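Local coordinates for protein homoserine dehydrogenase (Staphylococcus aureus M1064, PDB 4PG7) that catalyses the NAD(P)-dependent interconversion of L-aspartate semialdehyde and L-homoserine in the aspartic acid pathway of amino-acid biosynthesis, at residues V130-L135 with T229-F234; S182-S187 with D201-L206; A295-E300 with M315-G320. All blocks are in the same frame, centred on the assembly; numbering follows the deposited sequence.

Contact 1 of 3, residues V130-L135 with T229-F234; sequences VHLKLL and TSYLSF
Leu-132 and Lys-133 belong to helix 129-141, which links parallel strands 119-122 and 146-147 of the Rossmann-type nucleotide-binding sheet, and they receive the ring of Tyr-231 from helix 220-234, which packs against the mixed sheet. The contact illustrates how one long aromatic side chain can join two parts of a fold whose backbones stay well separated: the closest alpha carbons, CA of Lys-133 and CA of Tyr-231, are 8.6 Å apart. With CG anti to the backbone N (chi1 -177°), Tyr-231 extends from its own helix and lays the far half of its ring against the other. Its CE2 lies 3.9 Å from CB of Leu-132, an apolar touch that comes in obliquely to the ring. The phenol oxygen meets the helix backbone: Tyr-231 OH is 3.4 Å from CA of Lys-133. The lysine chain turns at chi2 (57°) and crosses the tyrosine at about a right angle, with its CD 3.8 Å from the same OH. Lys-133 NZ then leads off to a salt bridge with Asp-137, while Tyr-231 OH is hydrogen-bonded to Glu-136 OE1, one helical turn beyond Leu-132. Within helix 220-234, Ser-233 OG adds a side-chain bond to the carbonyl O of Thr-229. No hydrogen bond joins the two segments themselves. The interface is therefore small and mainly apolar at its centre, with polar fixing supplied at its margin: the bond to Glu-136 limits where the phenol can go, and the ammonium group of Lys-133 is directed away from the ring, where it pairs with Asp-137.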
loop_
_atom_site.group_PDB
_atom_site.type_symbol
_atom_site.label_atom_id
_atom_site.label_comp_id
_atom_site.label_asym_id
_atom_site.label_seq_id
_atom_site.Cartn_x
_atom_site.Cartn_y
_atom_site.Cartn_z
ATOM N N VAL A 130 0.469 0.303 24.800
ATOM C CA VAL A 130 0.190 0.837 26.138
ATOM C C VAL A 130 0.736 2.264 26.248
ATOM O O VAL A 130 0.047 3.184 26.710
ATOM C CB VAL A 130 0.806 -0.053 27.248
ATOM C CG1 VAL A 130 0.727 0.627 28.616
ATOM C CG2 VAL A 130 0.075 -1.389 27.327
ATOM N N HIS A 131 1.954 2.438 25.753
ATOM C CA HIS A 131 2.638 3.708 25.830
ATOM C C HIS A 131 2.006 4.762 24.926
ATOM O O HIS A 131 1.793 5.901 25.356
ATOM C CB HIS A 131 4.129 3.488 25.526
ATOM C CG HIS A 131 4.748 2.441 26.401
ATOM N ND1 HIS A 131 5.223 1.240 25.920
ATOM C CD2 HIS A 131 4.877 2.380 27.746
ATOM C CE1 HIS A 131 5.668 0.503 26.921
ATOM N NE2 HIS A 131 5.461 1.171 28.043
ATOM N N LEU A 132 1.723 4.396 23.681
ATOM C CA LEU A 132 1.144 5.335 22.724
ATOM C C LEU A 132 -0.236 5.803 23.168
ATOM O O LEU A 132 -0.605 6.959 22.948
ATOM C CB LEU A 132 1.041 4.717 21.332
ATOM C CG LEU A 132 2.366 4.365 20.650
ATOM C CD1 LEU A 132 2.094 3.586 19.363
ATOM C CD2 LEU A 132 3.210 5.610 20.377
ATOM N N LYS A 133 -0.983 4.899 23.786
ATOM C CA LYS A 133 -2.317 5.195 24.263
ATOM C C LYS A 133 -2.263 6.264 25.348
ATOM O O LYS A 133 -2.932 7.297 25.238
ATOM C CB LYS A 133 -2.968 3.922 24.800
ATOM C CG LYS A 133 -4.256 4.125 25.567
ATOM C CD LYS A 133 -5.308 4.840 24.741
ATOM C CE LYS A 133 -6.692 4.681 25.368
ATOM N NZ LYS A 133 -7.641 5.717 24.867
ATOM N N LEU A 134 -1.473 6.002 26.386
ATOM C CA LEU A 134 -1.379 6.915 27.517
ATOM C C LEU A 134 -0.802 8.270 27.085
ATOM O O LEU A 134 -1.217 9.296 27.606
ATOM C CB LEU A 134 -0.592 6.284 28.685
ATOM C CG LEU A 134 0.942 6.298 28.719
ATOM C CD1 LEU A 134 1.524 7.605 29.283
ATOM C CD2 LEU A 134 1.419 5.133 29.562
ATOM N N LEU A 135 0.135 8.282 26.137
ATOM C CA LEU A 135 0.681 9.544 25.645
ATOM C C LEU A 135 -0.325 10.315 24.784
ATOM O O LEU A 135 -0.446 11.543 24.915
ATOM C CB LEU A 135 2.018 9.337 24.896
ATOM C CG LEU A 135 3.178 8.870 25.782
ATOM C CD1 LEU A 135 4.354 8.380 24.959
ATOM C CD2 LEU A 135 3.624 9.990 26.720
ATOM N N THR A 229 0.558 -2.503 15.056
ATOM C CA THR A 229 -0.397 -2.621 13.977
ATOM C C THR A 229 -1.830 -2.883 14.500
ATOM O O THR A 229 -2.798 -2.354 13.940
ATOM C CB THR A 229 0.046 -3.677 12.967
ATOM O OG1 THR A 229 1.345 -3.322 12.477
ATOM C CG2 THR A 229 -0.917 -3.766 11.797
ATOM N N SER A 230 -1.949 -3.655 15.574
ATOM C CA SER A 230 -3.246 -3.922 16.200
ATOM C C SER A 230 -3.844 -2.654 16.807
ATOM O O SER A 230 -5.057 -2.417 16.732
ATOM C CB SER A 230 -3.107 -4.979 17.303
ATOM O OG SER A 230 -2.719 -6.234 16.772
ATOM N N TYR A 231 -2.989 -1.845 17.414
ATOM C CA TYR A 231 -3.418 -0.565 17.978
ATOM C C TYR A 231 -3.923 0.398 16.891
ATOM O O TYR A 231 -4.981 0.989 17.029
ATOM C CB TYR A 231 -2.279 0.074 18.766
ATOM C CG TYR A 231 -2.682 1.370 19.429
ATOM C CD1 TYR A 231 -3.708 1.396 20.365
ATOM C CD2 TYR A 231 -2.052 2.568 19.102
ATOM C CE1 TYR A 231 -4.096 2.587 20.959
ATOM C CE2 TYR A 231 -2.424 3.763 19.702
ATOM C CZ TYR A 231 -3.445 3.763 20.627
ATOM O OH TYR A 231 -3.806 4.947 21.207
ATOM N N LEU A 232 -3.173 0.511 15.801
ATOM C CA LEU A 232 -3.556 1.352 14.690
ATOM C C LEU A 232 -4.762 0.811 13.912
ATOM O O LEU A 232 -5.606 1.591 13.503
ATOM C CB LEU A 232 -2.374 1.549 13.740
ATOM C CG LEU A 232 -1.182 2.287 14.361
ATOM C CD1 LEU A 232 -0.017 2.325 13.391
ATOM C CD2 LEU A 232 -1.568 3.703 14.781
ATOM N N SER A 233 -4.867 -0.510 13.748
ATOM C CA SER A 233 -5.976 -1.122 13.001
ATOM C C SER A 233 -7.283 -1.234 13.776
ATOM O O SER A 233 -8.362 -1.007 13.222
ATOM C CB SER A 233 -5.590 -2.535 12.517
ATOM O OG SER A 233 -4.473 -2.474 11.651
ATOM N N PHE A 234 -7.194 -1.650 15.032
ATOM C CA PHE A 234 -8.365 -2.009 15.801
ATOM C C PHE A 234 -8.660 -1.051 16.943
ATOM O O PHE A 234 -9.670 -1.231 17.620
ATOM C CB PHE A 234 -8.188 -3.391 16.417
ATOM C CG PHE A 234 -7.807 -4.456 15.440
ATOM C CD1 PHE A 234 -8.514 -4.621 14.261
ATOM C CD2 PHE A 234 -6.778 -5.342 15.735
ATOM C CE1 PHE A 234 -8.167 -5.617 13.371
ATOM C CE2 PHE A 234 -6.442 -6.350 14.851
ATOM C CZ PHE A 234 -7.138 -6.491 13.671
#

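Contact 2 of 3, residues S182-S187 with D201-L206; sequences SNFILS and DEAKRL
Ala-203, near the end of helix 196-205, and Leu-206 three residues on lie against Phe-184 and Ile-185 of helix 180-192. The two helices are consecutive in the chain, and the three-residue connection 193-195 makes them a compact helix-loop-helix unit. Taken in order, the second segment starts with Asp-201, whose carbonyl O lies 3.9 Å above one face of the Arg-205 guanidinium group. Glu-202 follows, with OE2 in a salt bridge to Arg-205 NH2 at 3.1 Å; the carboxylate lies close to the guanidinium plane, yet its oxygen is met from well above the carboxylate's own plane (54°). Ala-203 makes the close approach. Its CB touches Phe-184 CD2 at 3.9 Å and Ile-185 CG1 at 4.0 Å, and so small a side chain allows CA of Ala-203 to come within 6.6 Å of CA of Ile-185. Leu-206 closes the contact where its CD1 reaches Phe-184 CZ at 3.6 Å, the two side chains crossing at about a right angle. Phe-184 can meet both partners because its CG stands anti to the backbone N (chi1 -179°), which sends the ring across to helix 196-205, its CD2 and CE2 against Ala-203 and its CZ toward Leu-206; the ring also stacks with Phe-208. With no polar bond across it, the pairing of the segments rests on the fit of apolar groups round the Phe-184 ring.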
loop_
_atom_site.group_PDB
_atom_site.type_symbol
_atom_site.label_atom_id
_atom_site.label_comp_id
_atom_site.label_asym_id
_atom_site.label_seq_id
_atom_site.Cartn_x
_atom_site.Cartn_y
_atom_site.Cartn_z
ATOM N N SER A 182 14.295 -11.780 8.888
ATOM C CA SER A 182 13.728 -13.124 8.844
ATOM C C SER A 182 13.196 -13.488 7.482
ATOM O O SER A 182 13.338 -14.607 7.041
ATOM C CB SER A 182 12.581 -13.285 9.821
ATOM O OG SER A 182 13.049 -13.370 11.142
ATOM N N ASN A 183 12.549 -12.536 6.819
ATOM C CA ASN A 183 12.066 -12.792 5.489
ATOM C C ASN A 183 13.211 -13.029 4.530
ATOM O O ASN A 183 13.132 -13.920 3.675
ATOM C CB ASN A 183 11.198 -11.654 4.982
ATOM C CG ASN A 183 10.287 -12.105 3.875
ATOM O OD1 ASN A 183 9.598 -13.133 4.016
ATOM N ND2 ASN A 183 10.256 -11.367 2.772
ATOM N N PHE A 184 14.275 -12.252 4.665
ATOM C CA PHE A 184 15.484 -12.457 3.843
ATOM C C PHE A 184 16.010 -13.878 3.999
ATOM O O PHE A 184 16.326 -14.558 3.021
ATOM C CB PHE A 184 16.575 -11.451 4.202
ATOM C CG PHE A 184 17.831 -11.599 3.368
ATOM C CD1 PHE A 184 17.996 -10.883 2.194
ATOM C CD2 PHE A 184 18.828 -12.484 3.741
ATOM C CE1 PHE A 184 19.153 -11.046 1.395
ATOM C CE2 PHE A 184 19.973 -12.656 2.967
ATOM C CZ PHE A 184 20.126 -11.941 1.783
ATOM N N ILE A 185 16.087 -14.338 5.246
ATOM C CA ILE A 185 16.613 -15.667 5.523
ATOM C C ILE A 185 15.744 -16.735 4.891
ATOM O O ILE A 185 16.254 -17.676 4.252
ATOM C CB ILE A 185 16.754 -15.875 7.050
ATOM C CG1 ILE A 185 17.907 -15.019 7.566
ATOM C CG2 ILE A 185 16.992 -17.338 7.389
ATOM C CD1 ILE A 185 17.932 -14.803 9.064
ATOM N N LEU A 186 14.416 -16.616 5.064
ATOM C CA LEU A 186 13.512 -17.609 4.464
ATOM C C LEU A 186 13.596 -17.624 2.923
ATOM O O LEU A 186 13.534 -18.684 2.309
ATOM C CB LEU A 186 12.083 -17.411 4.943
ATOM C CG LEU A 186 11.823 -17.716 6.425
ATOM C CD1 LEU A 186 10.405 -17.344 6.802
ATOM C CD2 LEU A 186 12.073 -19.166 6.726
ATOM N N SER A 187 13.723 -16.450 2.314
ATOM C CA SER A 187 13.900 -16.349 0.860
ATOM C C SER A 187 15.186 -17.035 0.403
ATOM O O SER A 187 15.200 -17.743 -0.585
ATOM C CB SER A 187 13.905 -14.884 0.413
ATOM O OG SER A 187 12.627 -14.305 0.621
ATOM N N ASP A 201 23.981 -17.071 8.434
ATOM C CA ASP A 201 25.368 -16.592 8.283
ATOM C C ASP A 201 25.487 -15.679 7.059
ATOM O O ASP A 201 26.196 -14.662 7.089
ATOM C CB ASP A 201 26.338 -17.768 8.170
ATOM C CG ASP A 201 26.560 -18.481 9.516
ATOM O OD1 ASP A 201 26.181 -17.955 10.597
ATOM O OD2 ASP A 201 27.156 -19.561 9.490
ATOM N N GLU A 202 24.822 -16.060 5.973
ATOM C CA GLU A 202 24.861 -15.248 4.770
ATOM C C GLU A 202 24.228 -13.879 5.057
ATOM O O GLU A 202 24.781 -12.844 4.667
ATOM C CB GLU A 202 24.185 -15.955 3.587
ATOM C CG GLU A 202 24.400 -15.277 2.241
ATOM C CD GLU A 202 25.883 -15.041 1.956
ATOM O OE1 GLU A 202 26.263 -13.862 1.825
ATOM O OE2 GLU A 202 26.683 -16.008 1.940
ATOM N N ALA A 203 23.096 -13.861 5.757
ATOM C CA ALA A 203 22.461 -12.588 6.110
ATOM C C ALA A 203 23.375 -11.705 6.964
ATOM O O ALA A 203 23.378 -10.465 6.813
ATOM C CB ALA A 203 21.153 -12.814 6.834
ATOM N N LYS A 204 24.096 -12.326 7.904
ATOM C CA LYS A 204 25.114 -11.604 8.665
ATOM C C LYS A 204 26.169 -10.995 7.751
ATOM O O LYS A 204 26.455 -9.813 7.858
ATOM C CB LYS A 204 25.790 -12.512 9.694
ATOM C CG LYS A 204 24.939 -12.713 10.931
ATOM C CD LYS A 204 25.526 -13.757 11.854
ATOM C CE LYS A 204 24.708 -13.840 13.128
ATOM N NZ LYS A 204 25.177 -14.966 13.970
ATOM N N ARG A 205 26.740 -11.788 6.854
ATOM C CA ARG A 205 27.791 -11.285 5.957
ATOM C C ARG A 205 27.297 -10.163 5.025
ATOM O O ARG A 205 28.054 -9.248 4.683
ATOM C CB ARG A 205 28.377 -12.387 5.076
ATOM C CG ARG A 205 29.172 -13.456 5.793
ATOM C CD ARG A 205 29.907 -14.388 4.843
ATOM N NE ARG A 205 28.969 -15.373 4.391
ATOM C CZ ARG A 205 28.805 -16.585 4.915
ATOM N NH1 ARG A 205 29.591 -17.050 5.880
ATOM N NH2 ARG A 205 27.875 -17.356 4.413
ATOM N N LEU A 206 26.021 -10.230 4.644
ATOM C CA LEU A 206 25.483 -9.294 3.679
ATOM C C LEU A 206 24.957 -8.024 4.310
ATOM O O LEU A 206 24.523 -7.151 3.586
ATOM C CB LEU A 206 24.399 -9.950 2.842
ATOM C CG LEU A 206 24.880 -11.015 1.883
ATOM C CD1 LEU A 206 23.667 -11.621 1.184
ATOM C CD2 LEU A 206 25.856 -10.455 0.861
#

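Contact 3 of 3, residues A295-E300 with M315-G320; sequences AAVEDE and MFYGKG. With ACT (acetate ion), chain E.
Between Val-297 and Tyr-317 the alpha carbons are 7.9 Å apart, and the backbones run in nearly the same direction there, 12° apart from CA 297 to CA 300 against CA 317 to CA 319, with no hydrogen bond between their main chains. Side chains fill the separation. Both methyls of Val-297 meet one edge of the Tyr-317 ring, CG2 lying 3.9 Å from CD1 and CG1 lying 4.0 Å from CE1, as the two side chains slide past each other in opposite directions. At the end of that ring, water 1 lies in the ring plane, 2.7 Å from Tyr-317 OH, and accepts from Glu-298 N at 2.8 Å, a bridge that ties the phenol to the loop backbone. An acetate ion, probably from the crystallisation liquor, makes a longer and weak approach to the same hydroxyl. Further along, Glu-300 OE2 and Lys-319 NZ form a salt bridge at 3.3 Å, weak as a hydrogen bond. The lysine chain is extended beyond CG; the glutamate, with its first torsion near 75° and a bend at chi2, folds across it, bringing their aliphatic parts together as well. Within the fold, segment 295-300 is part of the loop leading into strand 302-308, the antiparallel neighbour of strand 314-318. The loop also lies against helix 180-192, where Asn-183 ND2 bonds to Val-297 O and Asp-299 O. The other edge of strand 314-318 pairs in an antiparallel ladder with a strand of the second subunit, so the loop lies beside a sheet that continues across the dimer interface.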
loop_
_atom_site.group_PDB
_atom_site.type_symbol
_atom_site.label_atom_id
_atom_site.label_comp_id
_atom_site.label_asym_id
_atom_site.label_seq_id
_atom_site.Cartn_x
_atom_site.Cartn_y
_atom_site.Cartn_z
ATOM N N ALA A 295 2.686 -14.226 -0.685
ATOM C CA ALA A 295 3.627 -15.251 -1.021
ATOM C C ALA A 295 4.790 -14.681 -1.833
ATOM O O ALA A 295 5.884 -15.236 -1.801
ATOM C CB ALA A 295 2.958 -16.387 -1.783
ATOM N N ALA A 296 4.549 -13.604 -2.575
ATOM C CA ALA A 296 5.544 -13.069 -3.517
ATOM C C ALA A 296 6.499 -12.056 -2.875
ATOM O O ALA A 296 7.447 -11.637 -3.512
ATOM C CB ALA A 296 4.843 -12.410 -4.691
ATOM N N VAL A 297 6.283 -11.723 -1.608
ATOM C CA VAL A 297 7.081 -10.735 -0.905
ATOM C C VAL A 297 8.390 -11.374 -0.404
ATOM O O VAL A 297 8.384 -12.191 0.529
ATOM C CB VAL A 297 6.282 -10.149 0.263
ATOM C CG1 VAL A 297 7.102 -9.138 1.042
ATOM C CG2 VAL A 297 5.009 -9.493 -0.268
ATOM N N GLU A 298 9.493 -11.012 -1.050
ATOM C CA GLU A 298 10.779 -11.704 -0.901
ATOM C C GLU A 298 11.846 -10.815 -0.308
ATOM O O GLU A 298 11.710 -9.582 -0.253
ATOM C CB GLU A 298 11.282 -12.215 -2.272
ATOM C CG GLU A 298 10.406 -13.274 -2.932
ATOM C CD GLU A 298 10.125 -14.500 -2.048
ATOM O OE1 GLU A 298 11.011 -14.987 -1.310
ATOM O OE2 GLU A 298 8.990 -14.993 -2.080
ATOM N N ASP A 299 12.901 -11.466 0.162
ATOM C CA ASP A 299 14.092 -10.804 0.669
ATOM C C ASP A 299 13.759 -9.899 1.838
ATOM O O ASP A 299 12.928 -10.262 2.660
ATOM C CB ASP A 299 14.805 -10.095 -0.488
ATOM C CG ASP A 299 15.112 -11.055 -1.619
ATOM O OD1 ASP A 299 15.408 -12.245 -1.341
ATOM O OD2 ASP A 299 15.049 -10.648 -2.790
ATOM N N GLU A 300 14.331 -8.711 1.887
ATOM C CA GLU A 300 14.121 -7.808 3.010
ATOM C C GLU A 300 12.848 -6.968 2.908
ATOM O O GLU A 300 12.596 -6.131 3.760
ATOM C CB GLU A 300 15.344 -6.904 3.216
ATOM C CG GLU A 300 15.535 -5.758 2.219
ATOM C CD GLU A 300 16.276 -6.139 0.950
ATOM O OE1 GLU A 300 16.294 -7.337 0.553
ATOM O OE2 GLU A 300 16.824 -5.215 0.312
ATOM N N MET A 315 -3.207 -4.337 0.278
ATOM C CA MET A 315 -1.838 -4.621 0.739
ATOM C C MET A 315 -0.913 -3.466 0.441
ATOM O O MET A 315 -1.031 -2.790 -0.594
ATOM C CB MET A 315 -1.293 -5.919 0.118
ATOM C CG MET A 315 -0.031 -6.484 0.808
ATOM S SD MET A 315 0.756 -7.882 -0.085
ATOM C CE MET A 315 1.470 -6.892 -1.412
ATOM N N PHE A 316 0.006 -3.249 1.358
ATOM C CA PHE A 316 1.040 -2.235 1.252
ATOM C C PHE A 316 2.363 -2.973 1.287
ATOM O O PHE A 316 2.547 -3.849 2.132
ATOM C CB PHE A 316 0.896 -1.257 2.417
ATOM C CG PHE A 316 -0.502 -0.709 2.551
ATOM C CD1 PHE A 316 -0.842 0.525 1.991
ATOM C CD2 PHE A 316 -1.513 -1.466 3.165
ATOM C CE1 PHE A 316 -2.142 1.011 2.082
ATOM C CE2 PHE A 316 -2.807 -0.988 3.240
ATOM C CZ PHE A 316 -3.121 0.257 2.713
ATOM N N TYR A 317 3.265 -2.641 0.365
ATOM C CA TYR A 317 4.521 -3.357 0.208
ATOM C C TYR A 317 5.658 -2.355 0.159
ATOM O O TYR A 317 5.554 -1.339 -0.519
ATOM C CB TYR A 317 4.454 -4.157 -1.088
ATOM C CG TYR A 317 5.752 -4.700 -1.684
ATOM C CD1 TYR A 317 6.162 -5.986 -1.409
ATOM C CD2 TYR A 317 6.516 -3.951 -2.591
ATOM C CE1 TYR A 317 7.316 -6.521 -1.979
ATOM C CE2 TYR A 317 7.677 -4.464 -3.178
ATOM C CZ TYR A 317 8.069 -5.762 -2.864
ATOM O OH TYR A 317 9.182 -6.310 -3.419
ATOM N N GLY A 318 6.741 -2.640 0.866
ATOM C CA GLY A 318 7.946 -1.803 0.829
ATOM C C GLY A 318 8.971 -2.252 1.843
ATOM O O GLY A 318 8.681 -3.139 2.665
ATOM N N LYS A 319 10.166 -1.668 1.800
ATOM C CA LYS A 319 11.208 -1.998 2.772
ATOM C C LYS A 319 11.069 -1.163 4.025
ATOM O O LYS A 319 10.323 -0.179 4.047
ATOM C CB LYS A 319 12.587 -1.710 2.224
ATOM C CG LYS A 319 12.986 -2.477 1.000
ATOM C CD LYS A 319 14.445 -2.163 0.709
ATOM C CE LYS A 319 14.854 -2.601 -0.675
ATOM N NZ LYS A 319 16.252 -2.190 -0.965
ATOM N N GLY A 320 11.772 -1.574 5.080
ATOM C CA GLY A 320 11.795 -0.814 6.321
ATOM C C GLY A 320 12.683 0.414 6.194
ATOM O O GLY A 320 13.549 0.475 5.320
HETATM C C ACT E . 12.557 -5.894 -6.059
HETATM O O ACT E . 11.328 -5.708 -5.805
HETATM O OXT ACT E . 13.162 -5.337 -7.004
HETATM C CH3 ACT E . 13.360 -6.824 -5.215
HETATM O O HOH W 1 9.945 -8.862 -2.837
#

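Overall arrangement
Contacts 2 and 3 form one continuous region, their centres 15 Å apart. Ser-187 of helix 180-192 joins them: its OG lies 2.6 Å from Glu-298 OE1 and 2.9 Å from Asp-299 N, both probable hydrogen bonds. Contact 1 stands apart, about 9 Å from contact 3 and about 15 Å from contact 2 between nearest atoms, although along the chain contact 2 is nested within the loop that contact 1 closes. Contact 3 follows both in sequence and adjoins the second subunit. The bound lysine touches none of these segments; in contact 2, the side chain of Ile-185 is about 13 Å from the bound lysine.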